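Local atomic coordinates of ribonucleoside-diphosphate reductase, alpha chain (Actinobacillus ureae ATCC 25976, PDB entry 6DQX), a protein that probably reduces ribonucleoside diphosphates to deoxyribonucleotides as the catalytic alpha subunit of a class Id ribonucleotide reductase. Residues 260-264 with 265-269; 76-79 with 80-84. All blocks are in the same frame, centred on the assembly; numbering follows the deposited sequence.

From the N terminus the chain first reaches contact 2, where residues 76-79 and 80-84 form the last turns of helix 72-82 and the turn that leads into strand 85-87. Contact 1 comes later: residues 260-264 are a short helix and 265-269 the start of the loop that runs to strand 288-296. Contact 1 closes one turn at a helix end, contact 2 covers the last turns of its helix and their cap; neither closes a long loop, nests or crosses. The centres of contacts 1 and 2 lie about 36 Å apart. Contact 2 sits against helices 52-67 and 308-327, contact 1 against helix 334-343; strands 85-87 and 288-296 pair antiparallel in one mixed sheet.

Contact 1 (260-264 with 265-269); sequences DVYKD and KNMTV
The Y262 ring meets M267 obliquely, with SD 3.8 Å from CD1 and 4.9 Å from the ring centroid, 60° off the normal. Elsewhere the ring meets that of H343, and its OH is hydrogen-bonded to T409. CG of M267 lies anti to the carbonyl carbon, and an extended chi2 (-173°) then carries the sulfur to CD1 and CE1 of the tyrosine, while M267 CB rests 4.0 Å from CD1. Next to this pair the backbone turns back on itself: M267 N donates to Y262 O at 2.8 Å, nearly straight at 173° and tilted from the carbonyl plane. Weak bonds run from K265 N to the carbonyls of V261 and Y262, and from N266 N to K263 O. On the exposed side one water donates to both K263 O (2.7 Å) and N266 OD1 (2.5 Å), tying the amide to the helix end. The extended K265 chain crosses V261 obliquely, its CD 4.1 Å from V261 CG2, and NZ is hydrogen-bonded to I400 O. A positive phi at N266 lets the chain turn back after the helix. All this is consistent with a Schellman-like C-cap, its inner bond weak, with a Met-aromatic contact packed beside it.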
loop_
_atom_site.group_PDB
_atom_site.type_symbol
_atom_site.label_atom_id
_atom_site.label_comp_id
_atom_site.label_asym_id
_atom_site.label_seq_id
_atom_site.Cartn_x
_atom_site.Cartn_y
_atom_site.Cartn_z
ATOM N N ASP A 260 -10.141 -29.637 18.698
ATOM C CA ASP A 260 -11.585 -29.565 18.947
ATOM C C ASP A 260 -12.102 -28.145 19.195
ATOM O O ASP A 260 -13.195 -27.787 18.710
ATOM C CB ASP A 260 -11.990 -30.455 20.121
ATOM C CG ASP A 260 -11.908 -31.951 19.807
ATOM O OD1 ASP A 260 -11.619 -32.364 18.666
ATOM O OD2 ASP A 260 -12.093 -32.724 20.762
ATOM N N VAL A 261 -11.342 -27.342 19.938
ATOM C CA VAL A 261 -11.789 -25.972 20.263
ATOM C C VAL A 261 -12.107 -25.162 19.011
ATOM O O VAL A 261 -13.087 -24.408 19.005
ATOM C CB VAL A 261 -10.797 -25.204 21.162
ATOM C CG1 VAL A 261 -9.453 -25.013 20.470
ATOM C CG2 VAL A 261 -11.378 -23.860 21.594
ATOM N N TYR A 262 -11.319 -25.324 17.939
ATOM C CA TYR A 262 -11.583 -24.561 16.730
ATOM C C TYR A 262 -12.762 -25.120 15.951
ATOM O O TYR A 262 -13.518 -24.369 15.358
ATOM C CB TYR A 262 -10.342 -24.483 15.848
ATOM C CG TYR A 262 -9.199 -23.627 16.409
ATOM C CD1 TYR A 262 -9.415 -22.636 17.377
ATOM C CD2 TYR A 262 -7.911 -23.776 15.911
ATOM C CE1 TYR A 262 -8.373 -21.841 17.848
ATOM C CE2 TYR A 262 -6.853 -22.986 16.376
ATOM C CZ TYR A 262 -7.097 -22.010 17.336
ATOM O OH TYR A 262 -6.093 -21.183 17.769
ATOM N N LYS A 263 -12.941 -26.435 15.988
ATOM C CA LYS A 263 -14.111 -27.065 15.409
ATOM C C LYS A 263 -15.380 -26.644 16.135
ATOM O O LYS A 263 -16.408 -26.355 15.502
ATOM C CB LYS A 263 -13.967 -28.594 15.444
ATOM C CG LYS A 263 -12.899 -29.109 14.502
ATOM C CD LYS A 263 -12.781 -30.616 14.592
ATOM C CE LYS A 263 -11.758 -31.092 13.588
ATOM N NZ LYS A 263 -11.609 -32.556 13.704
ATOM N N ASP A 264 -15.303 -26.610 17.459
ATOM C CA ASP A 264 -16.441 -26.280 18.330
ATOM C C ASP A 264 -16.964 -24.860 18.085
ATOM O O ASP A 264 -18.153 -24.573 18.321
ATOM C CB ASP A 264 -16.032 -26.352 19.804
ATOM C CG ASP A 264 -15.775 -27.791 20.308
ATOM O OD1 ASP A 264 -16.166 -28.784 19.665
ATOM O OD2 ASP A 264 -15.147 -27.906 21.381
ATOM N N LYS A 265 -16.056 -23.974 17.686
ATOM C CA LYS A 265 -16.328 -22.545 17.554
ATOM C C LYS A 265 -16.269 -22.042 16.101
ATOM O O LYS A 265 -16.267 -20.821 15.863
ATOM C CB LYS A 265 -15.356 -21.803 18.484
ATOM C CG LYS A 265 -15.680 -22.054 19.965
ATOM C CD LYS A 265 -14.658 -21.512 20.938
ATOM C CE LYS A 265 -15.117 -21.745 22.383
ATOM N NZ LYS A 265 -14.354 -20.949 23.381
ATOM N N ASN A 266 -16.263 -22.971 15.143
ATOM C CA ASN A 266 -16.197 -22.687 13.696
ATOM C C ASN A 266 -15.096 -21.737 13.331
ATOM O O ASN A 266 -15.321 -20.775 12.589
ATOM C CB ASN A 266 -17.510 -22.082 13.172
ATOM C CG ASN A 266 -18.670 -22.995 13.306
ATOM O OD1 ASN A 266 -18.519 -24.217 13.373
ATOM N ND2 ASN A 266 -19.873 -22.404 13.306
ATOM N N MET A 267 -13.897 -21.985 13.851
ATOM C CA MET A 267 -12.774 -21.120 13.558
ATOM C C MET A 267 -11.975 -21.753 12.422
ATOM O O MET A 267 -11.089 -22.596 12.624
ATOM C CB MET A 267 -11.958 -20.865 14.811
ATOM C CG MET A 267 -12.826 -20.271 15.914
ATOM S SD MET A 267 -11.928 -19.739 17.355
ATOM C CE MET A 267 -11.588 -18.031 16.954
ATOM N N THR A 268 -12.343 -21.368 11.215
ATOM C CA THR A 268 -11.780 -21.948 9.993
ATOM C C THR A 268 -10.328 -21.548 9.769
ATOM O O THR A 268 -9.970 -20.392 9.983
ATOM C CB THR A 268 -12.583 -21.451 8.772
ATOM O OG1 THR A 268 -13.976 -21.535 9.065
ATOM C CG2 THR A 268 -12.263 -22.262 7.509
ATOM N N VAL A 269 -9.510 -22.494 9.293
ATOM C CA VAL A 269 -8.165 -22.216 8.844
ATOM C C VAL A 269 -8.282 -21.977 7.336
ATOM O O VAL A 269 -8.519 -22.917 6.578
ATOM C CB VAL A 269 -7.166 -23.363 9.175
ATOM C CG1 VAL A 269 -5.765 -23.021 8.684
ATOM C CG2 VAL A 269 -7.126 -23.609 10.688
HETATM O O HOH W 1 -17.239 -26.263 12.894
#

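Contact 2 (76-79 with 80-84); sequences FYHY and MARGY
Y79 and Y84 make the tight side of this helix end: CD1 of Y79 comes within 3.4 Å of CD2 of Y84, arriving at the edge of the Y84 ring near its plane. The two rings are inclined by 31° with centroids 5.7 Å apart, and CB of R82 lies over one face of Y84. Both tyrosine hydroxyls look elsewhere, Y79 OH to K75 and Y84 OH to E302. On another buried flank F76 and M80 run side by side, pointing the same way, with CG of the methionine 3.7 Å from CE1 of the phenylalanine. The bends of M80 at chi2 and chi3 fold its sulfur back near the phenylalanine, a Met-aromatic contact that is oblique to the ring. F85 and L87 of strand 85-87 also touch M80, while helices 52-67 and 308-327 pack on F76.

The looser side is that of H78, which is exposed. Its imidazole has R82 CG over one face, a CH-pi contact 3.8 Å from the centroid, and R82 CD touches CE1. The guanidinium, though only 18° from parallel to the ring, lies beyond it and is not stacked on it; it forms a salt bridge with D29.

Along the backbone M80 N, A81 N and R82 N donate to the carbonyls four residues earlier. Y84 N then reaches back to Y79 O at 3.1 Å, and G83 N bonds to M80 O. With the positive phi of G83 (84°), this is a Schellman motif, ending helix 72-82 and turning the chain into strand 85-87.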
loop_
_atom_site.group_PDB
_atom_site.type_symbol
_atom_site.label_atom_id
_atom_site.label_comp_id
_atom_site.label_asym_id
_atom_site.label_seq_id
_atom_site.Cartn_x
_atom_site.Cartn_y
_atom_site.Cartn_z
ATOM N N PHE A 76 16.632 -23.760 32.157
ATOM C CA PHE A 76 16.684 -23.352 30.753
ATOM C C PHE A 76 18.127 -23.226 30.253
ATOM O O PHE A 76 18.464 -23.710 29.169
ATOM C CB PHE A 76 15.910 -22.043 30.585
ATOM C CG PHE A 76 15.852 -21.546 29.177
ATOM C CD1 PHE A 76 16.831 -20.695 28.697
ATOM C CD2 PHE A 76 14.764 -21.845 28.363
ATOM C CE1 PHE A 76 16.778 -20.210 27.398
ATOM C CE2 PHE A 76 14.694 -21.352 27.072
ATOM C CZ PHE A 76 15.693 -20.523 26.594
ATOM N N TYR A 77 18.991 -22.597 31.054
ATOM C CA TYR A 77 20.400 -22.435 30.693
ATOM C C TYR A 77 21.100 -23.790 30.510
ATOM O O TYR A 77 21.823 -23.994 29.521
ATOM C CB TYR A 77 21.125 -21.576 31.745
ATOM C CG TYR A 77 22.524 -21.150 31.345
ATOM C CD1 TYR A 77 22.729 -20.032 30.532
ATOM C CD2 TYR A 77 23.641 -21.851 31.782
ATOM C CE1 TYR A 77 24.010 -19.636 30.173
ATOM C CE2 TYR A 77 24.929 -21.460 31.423
ATOM C CZ TYR A 77 25.100 -20.344 30.620
ATOM O OH TYR A 77 26.363 -19.937 30.260
ATOM N N HIS A 78 20.822 -24.730 31.413
ATOM C CA HIS A 78 21.384 -26.081 31.324
ATOM C C HIS A 78 21.016 -26.763 30.024
ATOM O O HIS A 78 21.878 -27.301 29.314
ATOM C CB HIS A 78 20.979 -26.969 32.522
ATOM C CG HIS A 78 21.447 -28.389 32.391
ATOM N ND1 HIS A 78 22.780 -28.739 32.428
ATOM C CD2 HIS A 78 20.762 -29.542 32.188
ATOM C CE1 HIS A 78 22.895 -30.047 32.251
ATOM N NE2 HIS A 78 21.686 -30.555 32.102
ATOM N N TYR A 79 19.731 -26.733 29.686
ATOM C CA TYR A 79 19.311 -27.339 28.443
ATOM C C TYR A 79 19.901 -26.662 27.208
ATOM O O TYR A 79 20.306 -27.366 26.243
ATOM C CB TYR A 79 17.787 -27.439 28.388
ATOM C CG TYR A 79 17.189 -28.357 29.443
ATOM C CD1 TYR A 79 17.801 -29.576 29.799
ATOM C CD2 TYR A 79 15.985 -28.031 30.064
ATOM C CE1 TYR A 79 17.231 -30.421 30.748
ATOM C CE2 TYR A 79 15.414 -28.863 31.013
ATOM C CZ TYR A 79 16.030 -30.048 31.353
ATOM O OH TYR A 79 15.435 -30.870 32.287
ATOM N N MET A 80 20.016 -25.330 27.237
ATOM C CA MET A 80 20.770 -24.631 26.195
ATOM C C MET A 80 22.197 -25.146 26.104
ATOM O O MET A 80 22.718 -25.417 24.993
ATOM C CB MET A 80 20.762 -23.102 26.411
ATOM C CG MET A 80 19.414 -22.433 26.190
ATOM S SD MET A 80 18.921 -22.359 24.459
ATOM C CE MET A 80 20.010 -21.059 23.877
ATOM N N ALA A 81 22.846 -25.229 27.266
ATOM C CA ALA A 81 24.237 -25.725 27.373
ATOM C C ALA A 81 24.445 -27.119 26.777
ATOM O O ALA A 81 25.452 -27.370 26.122
ATOM C CB ALA A 81 24.710 -25.680 28.832
ATOM N N ARG A 82 23.466 -28.015 26.956
ATOM C CA ARG A 82 23.560 -29.366 26.412
ATOM C C ARG A 82 23.222 -29.484 24.928
ATOM O O ARG A 82 23.388 -30.565 24.360
ATOM C CB ARG A 82 22.689 -30.330 27.222
ATOM C CG ARG A 82 23.006 -30.414 28.717
ATOM C CD ARG A 82 24.503 -30.464 29.031
ATOM N NE ARG A 82 25.106 -31.672 28.515
ATOM C CZ ARG A 82 26.386 -31.834 28.183
ATOM N NH1 ARG A 82 27.272 -30.837 28.290
ATOM N NH2 ARG A 82 26.775 -33.010 27.712
ATOM N N GLY A 83 22.750 -28.395 24.300
ATOM C CA GLY A 83 22.450 -28.404 22.872
ATOM C C GLY A 83 21.052 -28.951 22.556
ATOM O O GLY A 83 20.807 -29.385 21.435
ATOM N N TYR A 84 20.142 -28.919 23.534
ATOM C CA TYR A 84 18.794 -29.484 23.341
ATOM C C TYR A 84 17.818 -28.549 22.646
ATOM O O TYR A 84 16.812 -29.042 22.133
ATOM C CB TYR A 84 18.160 -29.863 24.678
ATOM C CG TYR A 84 18.904 -30.901 25.499
ATOM C CD1 TYR A 84 19.892 -31.715 24.946
ATOM C CD2 TYR A 84 18.577 -31.087 26.824
ATOM C CE1 TYR A 84 20.546 -32.662 25.708
ATOM C CE2 TYR A 84 19.218 -32.051 27.597
ATOM C CZ TYR A 84 20.199 -32.826 27.034
ATOM O OH TYR A 84 20.842 -33.779 27.810
#